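Local coordinates for protein transcription factor tau subunit sfc1 (Schizosaccharomyces pombe, PDB 4BJJ) that is a subunit of the boxA-binding tauA part of TFIIIC, which activates tRNA and 5S RNA genes, this piece being the Sfc7-interacting domain of a Tau95 family protein, at residues F101-A105 with D106-S110. The protein carries 3 engineered substitutions. Residues are numbered along the deposited sequence; the frame is centred on the assembly and turned at random.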
loop_
_atom_site.group_PDB
_atom_site.type_symbol
_atom_site.label_atom_id
_atom_site.label_comp_id
_atom_site.label_asym_id
_atom_site.label_seq_id
_atom_site.Cartn_x
_atom_site.Cartn_y
_atom_site.Cartn_z
ATOM N N PHE A 101 1.647 7.811 -8.231
ATOM C CA PHE A 101 1.306 9.152 -8.644
ATOM C C PHE A 101 1.925 10.186 -7.704
ATOM O O PHE A 101 2.313 11.249 -8.158
ATOM C CB PHE A 101 -0.204 9.329 -8.716
ATOM C CG PHE A 101 -0.822 8.680 -9.885
ATOM C CD1 PHE A 101 -0.565 9.144 -11.158
ATOM C CD2 PHE A 101 -1.664 7.609 -9.720
ATOM C CE1 PHE A 101 -1.139 8.545 -12.247
ATOM C CE2 PHE A 101 -2.242 7.009 -10.815
ATOM C CZ PHE A 101 -1.985 7.488 -12.088
ATOM N N ARG A 102 2.022 9.889 -6.403
ATOM C CA ARG A 102 2.707 10.814 -5.479
ATOM C C ARG A 102 4.173 10.873 -5.807
ATOM O O ARG A 102 4.735 9.902 -6.307
ATOM C CB ARG A 102 2.553 10.381 -4.026
ATOM C CG ARG A 102 1.128 10.177 -3.643
ATOM C CD ARG A 102 0.940 10.150 -2.169
ATOM N NE ARG A 102 1.195 8.839 -1.608
ATOM C CZ ARG A 102 0.266 7.916 -1.366
ATOM N NH1 ARG A 102 -1.013 8.132 -1.663
ATOM N NH2 ARG A 102 0.629 6.767 -0.813
ATOM N N ASP A 103 4.773 12.026 -5.559
ATOM C CA ASP A 103 6.221 12.197 -5.675
ATOM C C ASP A 103 6.728 12.372 -7.116
ATOM O O ASP A 103 7.928 12.551 -7.346
ATOM C CB ASP A 103 6.973 11.060 -4.972
ATOM C CG ASP A 103 8.451 11.360 -4.803
ATOM O OD1 ASP A 103 8.789 12.307 -4.052
ATOM O OD2 ASP A 103 9.267 10.656 -5.435
ATOM N N MET A 104 5.825 12.331 -8.086
ATOM C CA MET A 104 6.175 12.805 -9.408
ATOM C C MET A 104 6.249 14.322 -9.260
ATOM O O MET A 104 5.677 14.876 -8.317
ATOM C CB MET A 104 5.132 12.391 -10.441
ATOM C CG MET A 104 4.746 10.923 -10.363
ATOM S SD MET A 104 3.642 10.430 -11.706
ATOM C CE MET A 104 4.788 10.448 -13.082
ATOM N N ALA A 105 6.956 14.987 -10.171
ATOM C CA ALA A 105 7.210 16.424 -10.059
ATOM C C ALA A 105 5.929 17.248 -9.918
ATOM O O ALA A 105 5.948 18.301 -9.282
ATOM C CB ALA A 105 8.036 16.917 -11.250
ATOM N N ASP A 106 4.824 16.761 -10.493
ATOM C CA ASP A 106 3.560 17.525 -10.553
ATOM C C ASP A 106 2.898 17.773 -9.197
ATOM O O ASP A 106 2.345 18.855 -8.950
ATOM C CB ASP A 106 2.547 16.823 -11.471
ATOM C CG ASP A 106 3.136 16.458 -12.809
ATOM O OD1 ASP A 106 4.240 15.872 -12.819
ATOM O OD2 ASP A 106 2.504 16.748 -13.844
ATOM N N PHE A 107 2.967 16.762 -8.330
ATOM C CA PHE A 107 2.189 16.732 -7.099
ATOM C C PHE A 107 3.007 16.928 -5.815
ATOM O O PHE A 107 2.545 16.585 -4.728
ATOM C CB PHE A 107 1.434 15.407 -7.042
ATOM C CG PHE A 107 0.746 15.071 -8.320
ATOM C CD1 PHE A 107 -0.210 15.926 -8.851
ATOM C CD2 PHE A 107 1.068 13.912 -9.014
ATOM C CE1 PHE A 107 -0.839 15.623 -10.055
ATOM C CE2 PHE A 107 0.444 13.599 -10.214
ATOM C CZ PHE A 107 -0.508 14.453 -10.733
ATOM N N GLN A 108 4.204 17.495 -5.926
ATOM C CA GLN A 108 5.041 17.668 -4.754
ATOM C C GLN A 108 4.521 18.820 -3.880
ATOM O O GLN A 108 4.107 19.871 -4.390
ATOM C CB GLN A 108 6.503 17.876 -5.151
ATOM C CG GLN A 108 7.486 17.247 -4.151
ATOM C CD GLN A 108 7.558 15.727 -4.268
ATOM O OE1 GLN A 108 7.249 15.159 -5.318
ATOM N NE2 GLN A 108 7.956 15.063 -3.186
ATOM N N TYR A 109 4.548 18.604 -2.561
ATOM C CA TYR A 109 3.971 19.541 -1.601
ATOM C C TYR A 109 4.681 19.441 -0.242
ATOM O O TYR A 109 4.733 18.375 0.363
ATOM C CB TYR A 109 2.463 19.273 -1.453
ATOM C CG TYR A 109 1.746 20.326 -0.639
ATOM C CD1 TYR A 109 1.277 21.493 -1.242
ATOM C CD2 TYR A 109 1.566 20.168 0.744
ATOM C CE1 TYR A 109 0.640 22.469 -0.495
ATOM C CE2 TYR A 109 0.924 21.141 1.499
ATOM C CZ TYR A 109 0.465 22.285 0.870
ATOM O OH TYR A 109 -0.173 23.256 1.593
ATOM N N SER A 110 5.230 20.556 0.228
ATOM C CA SER A 110 5.985 20.583 1.477
ATOM C C SER A 110 5.835 21.921 2.186
ATOM O O SER A 110 5.384 21.979 3.327
ATOM C CB SER A 110 7.463 20.325 1.201
ATOM O OG SER A 110 8.198 20.266 2.410
#
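Phe107 turns the edge of its ring onto the backbone carbonyl of Phe101 where the chain leaves strand 88-100 through two successive turns, close to the end of the modelled chain in this piece of a Tau95 triple-barrel family protein. The first is a type II beta turn from Phe101 to Met104, with Asp103 at a positive phi of 79°. The second, Met104 to Phe107, is closed by a backbone hydrogen bond from Phe107 N to Met104 O that is weak (3.3 Å). This folding back places Phe101 O close to the plane of the neighbouring ring, Phe107 CD2 lying 3.1 Å from Phe101 O. Phe107 CG lies beside its own backbone N (chi1 -47°), which swings the ring toward that carbonyl and under Asp106, whose CB is centred 3.7 Å above one face. The ring also reaches Pro19, Leu56 and Leu58; Phe101, buried next to it, packs on Pro19, Leu56 and Ala70. Replacing Phe107 by an alanine would probably leave a gap beneath Asp106 CB, take the ring edge from beside Phe101 O and deprive Pro19, Leu56 and Leu58 of the ring they pack against. On the first turn, Arg102 heads elsewhere, donating from NH1 to His18 O and forming a salt bridge through NH2 with an acidic side chain of the partner protein. Asp103 and Gln108, both exposed, run side by side in the same direction, their carboxylate and amide planes 76° apart. The bend of Gln108 at chi2 brings its CD to 3.6 Å from Asp103 OD1, while its CB lies 4.2 Å from Ala105 O.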